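Local coordinates for putative cellulase CEL6 (Mycobacterium tuberculosis, PDB 1UP3), which probably hydrolyses internal beta-1,4-glycosidic bonds of cellulose as a family 6 endoglucanase, at residues T74-P79 against I116-A121; S186-N191 against Y214-S219. All blocks are in the same frame, centred on the assembly; numbering follows the deposited sequence.

Contact 1. Residues T74-P79 against I116-A121; sequences TLYGIP and IVEPDA. With BGC (beta-D-glucopyranose), chain B.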
loop_
_atom_site.group_PDB
_atom_site.type_symbol
_atom_site.label_atom_id
_atom_site.label_comp_id
_atom_site.label_asym_id
_atom_site.label_seq_id
_atom_site.Cartn_x
_atom_site.Cartn_y
_atom_site.Cartn_z
ATOM N N THR A 74 -2.435 -3.041 4.500
ATOM C CA THR A 74 -2.919 -2.712 3.165
ATOM C C THR A 74 -4.100 -3.587 2.798
ATOM O O THR A 74 -3.980 -4.802 2.823
ATOM C CB THR A 74 -1.802 -2.871 2.187
ATOM O OG1 THR A 74 -0.753 -1.945 2.539
ATOM C CG2 THR A 74 -2.260 -2.477 0.754
ATOM N N LEU A 75 -5.239 -2.976 2.517
ATOM C CA LEU A 75 -6.423 -3.732 2.123
ATOM C C LEU A 75 -6.454 -3.847 0.612
ATOM O O LEU A 75 -6.479 -2.847 -0.087
ATOM C CB LEU A 75 -7.696 -3.053 2.666
ATOM C CG LEU A 75 -7.727 -2.846 4.185
ATOM C CD1 LEU A 75 -9.069 -2.244 4.600
ATOM C CD2 LEU A 75 -7.477 -4.132 4.973
ATOM N N TYR A 76 -6.509 -5.071 0.096
ATOM C CA TYR A 76 -6.406 -5.302 -1.355
ATOM C C TYR A 76 -7.385 -6.408 -1.761
ATOM O O TYR A 76 -6.981 -7.476 -2.235
ATOM C CB TYR A 76 -4.943 -5.651 -1.693
ATOM C CG TYR A 76 -4.528 -5.626 -3.157
ATOM C CD1 TYR A 76 -4.858 -4.541 -3.955
ATOM C CD2 TYR A 76 -3.760 -6.642 -3.693
ATOM C CE1 TYR A 76 -4.473 -4.468 -5.301
ATOM C CE2 TYR A 76 -3.339 -6.604 -5.027
ATOM C CZ TYR A 76 -3.675 -5.505 -5.817
ATOM O OH TYR A 76 -3.275 -5.469 -7.151
ATOM N N GLY A 77 -8.665 -6.165 -1.494
ATOM C CA GLY A 77 -9.725 -7.146 -1.725
ATOM C C GLY A 77 -10.830 -6.687 -2.667
ATOM O O GLY A 77 -11.842 -7.390 -2.775
ATOM N N ILE A 78 -10.680 -5.557 -3.331
ATOM C CA ILE A 78 -11.804 -4.988 -4.125
ATOM C C ILE A 78 -12.269 -5.962 -5.202
ATOM O O ILE A 78 -11.463 -6.677 -5.801
ATOM C CB ILE A 78 -11.401 -3.610 -4.756
ATOM C CG1 ILE A 78 -12.607 -2.737 -5.072
ATOM C CG2 ILE A 78 -10.513 -3.812 -5.951
ATOM C CD1 ILE A 78 -13.293 -2.192 -3.837
ATOM N N PRO A 79 -13.567 -6.058 -5.428
ATOM C CA PRO A 79 -14.038 -6.887 -6.536
ATOM C C PRO A 79 -13.454 -6.418 -7.875
ATOM O O PRO A 79 -13.250 -5.231 -8.089
ATOM C CB PRO A 79 -15.566 -6.714 -6.490
ATOM C CG PRO A 79 -15.851 -6.443 -5.041
ATOM C CD PRO A 79 -14.683 -5.557 -4.633
ATOM N N ILE A 116 -3.942 1.423 4.444
ATOM C CA ILE A 116 -3.857 1.810 3.040
ATOM C C ILE A 116 -5.031 1.101 2.326
ATOM O O ILE A 116 -5.084 -0.128 2.246
ATOM C CB ILE A 116 -2.540 1.391 2.428
ATOM C CG1 ILE A 116 -1.325 1.861 3.264
ATOM C CG2 ILE A 116 -2.485 1.839 0.960
ATOM C CD1 ILE A 116 -1.262 3.343 3.396
ATOM N N VAL A 117 -5.993 1.876 1.853
ATOM C CA VAL A 117 -7.243 1.329 1.310
ATOM C C VAL A 117 -7.127 1.174 -0.218
ATOM O O VAL A 117 -7.118 2.153 -0.978
ATOM C CB VAL A 117 -8.447 2.229 1.613
ATOM C CG1 VAL A 117 -9.748 1.631 1.079
ATOM C CG2 VAL A 117 -8.570 2.504 3.082
ATOM N N GLU A 118 -7.060 -0.087 -0.631
ATOM C CA GLU A 118 -7.208 -0.520 -2.020
ATOM C C GLU A 118 -6.293 0.149 -3.039
ATOM O O GLU A 118 -6.731 0.902 -3.902
ATOM C CB GLU A 118 -8.667 -0.427 -2.435
ATOM C CG GLU A 118 -9.571 -1.332 -1.610
ATOM C CD GLU A 118 -9.273 -2.818 -1.755
ATOM O OE1 GLU A 118 -8.669 -3.284 -2.766
ATOM O OE2 GLU A 118 -9.689 -3.568 -0.829
ATOM N N PRO A 119 -5.025 -0.217 -2.986
ATOM C CA PRO A 119 -4.080 0.197 -4.057
ATOM C C PRO A 119 -4.699 -0.038 -5.437
ATOM O O PRO A 119 -5.208 -1.124 -5.683
ATOM C CB PRO A 119 -2.891 -0.753 -3.854
ATOM C CG PRO A 119 -2.868 -0.947 -2.359
ATOM C CD PRO A 119 -4.348 -1.046 -1.981
ATOM N N ASP A 120 -4.665 0.987 -6.269
ATOM C CA ASP A 120 -5.075 0.966 -7.692
ATOM C C ASP A 120 -6.560 1.069 -7.909
ATOM O O ASP A 120 -6.963 1.296 -9.040
ATOM C CB ASP A 120 -4.606 -0.272 -8.465
ATOM C CG ASP A 120 -3.126 -0.550 -8.362
ATOM O OD1 ASP A 120 -2.324 0.388 -8.141
ATOM O OD2 ASP A 120 -2.701 -1.729 -8.531
ATOM N N ALA A 121 -7.393 0.928 -6.876
ATOM C CA ALA A 121 -8.833 0.768 -7.159
ATOM C C ALA A 121 -9.427 2.003 -7.825
ATOM O O ALA A 121 -10.131 1.904 -8.845
ATOM C CB ALA A 121 -9.602 0.397 -5.916
HETATM C C2 BGC B . -0.759 -2.203 -12.697
HETATM C C3 BGC B . -0.946 -2.644 -11.252
HETATM C C4 BGC B . 0.148 -2.050 -10.364
HETATM C C5 BGC B . 0.209 -0.527 -10.607
HETATM C C6 BGC B . 1.393 0.114 -9.871
HETATM C C1 BGC B . -0.676 -0.674 -12.771
HETATM O O2 BGC B . -1.794 -2.733 -13.546
HETATM O O3 BGC B . -0.979 -4.057 -11.133
HETATM O O4 BGC B . -0.082 -2.304 -8.974
HETATM O O5 BGC B . 0.394 -0.219 -11.980
HETATM O O6 BGC B . 1.385 1.519 -10.042
HETATM O O HOH W 1 -4.399 -3.755 -8.740
#

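Contact 2. Residues S186-N191 against Y214-S219; sequences SLNVSN and YVIDTS. With BGC (beta-D-glucopyranose), chain B.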
loop_
_atom_site.group_PDB
_atom_site.type_symbol
_atom_site.label_atom_id
_atom_site.label_comp_id
_atom_site.label_asym_id
_atom_site.label_seq_id
_atom_site.Cartn_x
_atom_site.Cartn_y
_atom_site.Cartn_z
ATOM N N SER A 186 -2.820 7.748 -0.483
ATOM C CA SER A 186 -1.491 7.186 -0.721
ATOM C C SER A 186 -1.113 7.276 -2.165
ATOM O O SER A 186 -1.974 7.235 -3.055
ATOM C CB SER A 186 -1.404 5.721 -0.222
ATOM O OG SER A 186 -2.428 4.940 -0.782
ATOM N N LEU A 187 0.189 7.422 -2.391
ATOM C CA LEU A 187 0.778 7.521 -3.737
ATOM C C LEU A 187 1.935 6.555 -3.952
ATOM O O LEU A 187 2.656 6.196 -3.015
ATOM C CB LEU A 187 1.346 8.911 -3.934
ATOM C CG LEU A 187 0.389 10.111 -3.860
ATOM C CD1 LEU A 187 1.169 11.435 -3.950
ATOM C CD2 LEU A 187 -0.637 9.981 -4.990
ATOM N N ASN A 188 2.128 6.180 -5.214
ATOM C CA ASN A 188 3.292 5.418 -5.657
ATOM C C ASN A 188 3.316 3.962 -5.222
ATOM O O ASN A 188 4.371 3.328 -5.299
ATOM C CB ASN A 188 4.595 6.099 -5.194
ATOM C CG ASN A 188 5.738 6.003 -6.228
ATOM O OD1 ASN A 188 5.519 5.943 -7.458
ATOM N ND2 ASN A 188 6.950 5.930 -5.727
ATOM N N VAL A 189 2.175 3.443 -4.747
ATOM C CA VAL A 189 2.161 2.096 -4.202
ATOM C C VAL A 189 2.560 1.081 -5.287
ATOM O O VAL A 189 1.969 1.032 -6.374
ATOM C CB VAL A 189 0.792 1.726 -3.510
ATOM C CG1 VAL A 189 0.791 0.249 -3.091
ATOM C CG2 VAL A 189 0.517 2.633 -2.344
ATOM N N SER A 190 3.564 0.274 -4.983
ATOM C CA SER A 190 4.124 -0.664 -5.910
ATOM C C SER A 190 4.740 -0.057 -7.144
ATOM O O SER A 190 4.988 -0.790 -8.083
ATOM C CB SER A 190 3.110 -1.758 -6.294
ATOM O OG SER A 190 2.551 -2.322 -5.136
ATOM N N ASN A 191 4.974 1.243 -7.163
ATOM C CA ASN A 191 5.624 1.857 -8.334
ATOM C C ASN A 191 6.968 2.463 -7.944
ATOM O O ASN A 191 7.510 2.143 -6.901
ATOM C CB ASN A 191 4.655 2.811 -9.017
ATOM C CG ASN A 191 4.822 2.810 -10.513
ATOM O OD1 ASN A 191 5.894 3.147 -11.015
ATOM N ND2 ASN A 191 3.753 2.432 -11.248
ATOM N N TYR A 214 -0.987 12.852 2.962
ATOM C CA TYR A 214 -0.695 11.690 2.130
ATOM C C TYR A 214 0.592 10.990 2.569
ATOM O O TYR A 214 1.448 11.571 3.265
ATOM C CB TYR A 214 -0.634 12.046 0.608
ATOM C CG TYR A 214 0.417 13.069 0.262
ATOM C CD1 TYR A 214 0.146 14.439 0.370
ATOM C CD2 TYR A 214 1.696 12.693 -0.051
ATOM C CE1 TYR A 214 1.120 15.378 0.119
ATOM C CE2 TYR A 214 2.685 13.635 -0.301
ATOM C CZ TYR A 214 2.410 14.958 -0.200
ATOM O OH TYR A 214 3.426 15.877 -0.394
ATOM N N VAL A 215 0.705 9.758 2.115
ATOM C CA VAL A 215 1.926 8.994 2.278
ATOM C C VAL A 215 2.416 8.552 0.892
ATOM O O VAL A 215 1.609 8.432 -0.032
ATOM C CB VAL A 215 1.698 7.786 3.177
ATOM C CG1 VAL A 215 1.365 8.213 4.577
ATOM C CG2 VAL A 215 0.600 6.870 2.627
ATOM N N ILE A 216 3.725 8.374 0.761
ATOM C CA ILE A 216 4.360 7.957 -0.476
ATOM C C ILE A 216 5.069 6.599 -0.184
ATOM O O ILE A 216 5.862 6.509 0.764
ATOM C CB ILE A 216 5.372 8.989 -0.986
ATOM C CG1 ILE A 216 4.695 10.335 -1.296
ATOM C CG2 ILE A 216 6.055 8.474 -2.239
ATOM C CD1 ILE A 216 5.673 11.499 -1.465
ATOM N N ASP A 217 4.859 5.633 -1.074
ATOM C CA ASP A 217 5.561 4.325 -1.095
ATOM C C ASP A 217 6.936 4.599 -1.699
ATOM O O ASP A 217 7.067 4.875 -2.895
ATOM C CB ASP A 217 4.812 3.302 -1.929
ATOM C CG ASP A 217 5.295 1.922 -1.752
ATOM O OD1 ASP A 217 6.359 1.730 -1.109
ATOM O OD2 ASP A 217 4.656 0.930 -2.191
ATOM N N THR A 218 7.961 4.510 -0.859
ATOM C CA THR A 218 9.348 4.665 -1.263
ATOM C C THR A 218 10.130 3.350 -1.280
ATOM O O THR A 218 11.379 3.327 -1.327
ATOM C CB THR A 218 10.059 5.674 -0.336
ATOM O OG1 THR A 218 9.963 5.231 1.030
ATOM C CG2 THR A 218 9.411 7.082 -0.443
ATOM N N SER A 219 9.403 2.235 -1.281
ATOM C CA SER A 219 10.024 0.922 -1.277
ATOM C C SER A 219 11.024 0.659 -2.412
ATOM O O SER A 219 12.066 -0.015 -2.202
ATOM C CB SER A 219 8.953 -0.152 -1.280
ATOM O OG SER A 219 8.057 -0.011 -2.386
HETATM C C2 BGC B . -0.759 -2.203 -12.697
HETATM C C3 BGC B . -0.946 -2.644 -11.252
HETATM C C4 BGC B . 0.148 -2.050 -10.364
HETATM C C5 BGC B . 0.209 -0.527 -10.607
HETATM C C6 BGC B . 1.393 0.114 -9.871
HETATM C C1 BGC B . -0.676 -0.674 -12.771
HETATM O O2 BGC B . -1.794 -2.733 -13.546
HETATM O O3 BGC B . -0.979 -4.057 -11.133
HETATM O O4 BGC B . -0.082 -2.304 -8.974
HETATM O O5 BGC B . 0.394 -0.219 -11.980
HETATM O O6 BGC B . 1.385 1.519 -10.042
HETATM O O HOH W 2 7.292 -0.198 -5.117
HETATM O O HOH W 3 8.586 3.035 -4.501
#

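Contact 1. Residues T74-P79 against I116-A121
Glu-118 sets its CG beside its own backbone N (chi1 -62°) and the chain bends at chi2 (-63°), which brings the carboxylate back to the backbone of Gly-77 and Ile-78. There Gly-77 N gives a nearly straight hydrogen bond to the syn lone pair of Glu-118 OE2 (2.9 Å), while Ile-78 N reaches Glu-118 OE1 from above the carboxylate plane (3.1 Å). OE2 also pairs with the hydroxyl of Tyr-97 on helix 94-108, so the buried carboxylate is gripped by two amides and a phenol; these probably stabilise a negative charge. The CB of Ile-78 rests 3.4 Å from Glu-118 OE1.

Just before this, strands 72-75 and 113-117 run parallel as neighbours in the central sheet of the family 6 fold, the two strands of a beta-alpha-beta unit whose helix is 94-108. Leu-75 donates its N to Ile-116 O and accepts at its O from Glu-118 N, the latter bond clearly bent. On the face carrying Thr-74 and Ile-116, Thr-74 CG2 packs against Pro-119 CG at 3.5 Å, and the threonine hydroxyl is bonded to Ser-41.

After strand 113-117 a type II turn from Glu-118 to Ala-121 swings Asp-120 toward the glycan. Pro-119 O lies 3.4 Å from Tyr-76 CE1, at the ring edge, and Trp-43 meets the same ring edge-to-face. One water accepts from Tyr-76 OH and donates to Asp-120 OD2. Asp-120 OD2 also accepts from O4 of the beta-D-glucopyranose at 2.7 Å.

Contact 2. Residues S186-N191 against Y214-S219
Leu-187 bonds through both its N and its O to the parallel neighbour strand, N donating to Val-215 O and O accepting an almost linear bond from Asp-217 N. Strands 184-187 and 213-217, joined through helix 195-208, form a right-handed beta-alpha-beta crossover in the parallel sheet of the family 6 catalytic domain. On one face Ser-186 CB meets Val-215 CG2 at 3.7 Å; on the other, the Leu-187 side chain lies at a slant to that of Tyr-214, CD1 of Leu-187 touching CD2 of Tyr-214 at 4.1 Å.

Beyond the strand of Leu-187 a type II turn runs from Asn-188 to Asn-191, and the side chain of Asp-217 ties it to 214-219. With CG anti to the backbone N (chi1 -167°), its carboxylate extends to the turn, where Ser-190 N meets OD2 of Asp-217 from above the carboxylate plane (3.1 Å). OD1 of Asp-217 closes an Asx turn with Ser-219 N and also accepts, from the same face of the carboxylate, a 2.7 Å bond from Ser-219 OG. Further amides, Ile-260 N to OD1 and Lys-261 N to OD2, add to the bonds on this buried acid and would favour its charged form. Asn-188 ND2 returns a bond to Asp-217 O (3.0 Å), tilted from its amide plane, and a water bridges that carbonyl to Asn-191 O. At the end of the turn Asn-191 ND2 points almost straight at O6 of the beta-D-glucopyranose, 2.8 Å away.

Overall arrangement
Contacts 1 and 2 lie about 13 Å apart, centre to centre, in one parallel sheet, and follow in series along the chain: 74-79 with 116-121 closes before 186-191 with 214-219 opens. Each pairs adjacent strands of its own beta-alpha-beta unit, with strand 153-158 between the two pairs. They nevertheless touch by packing, Ile-116 CG2 lying 3.6 Å from Ser-186 OG, which is hydrogen-bonded to Asp-158 on that intervening strand, and Pro-119 CB resting on Val-189 CG1. In each contact one loop, 116-121 or 186-191, reaches the bound glycan after its strand. Asp-120 and Asn-191, together with Asp-82, hydrogen-bond the same glucose unit, so the two contacts jointly shape part of the sugar-binding cleft.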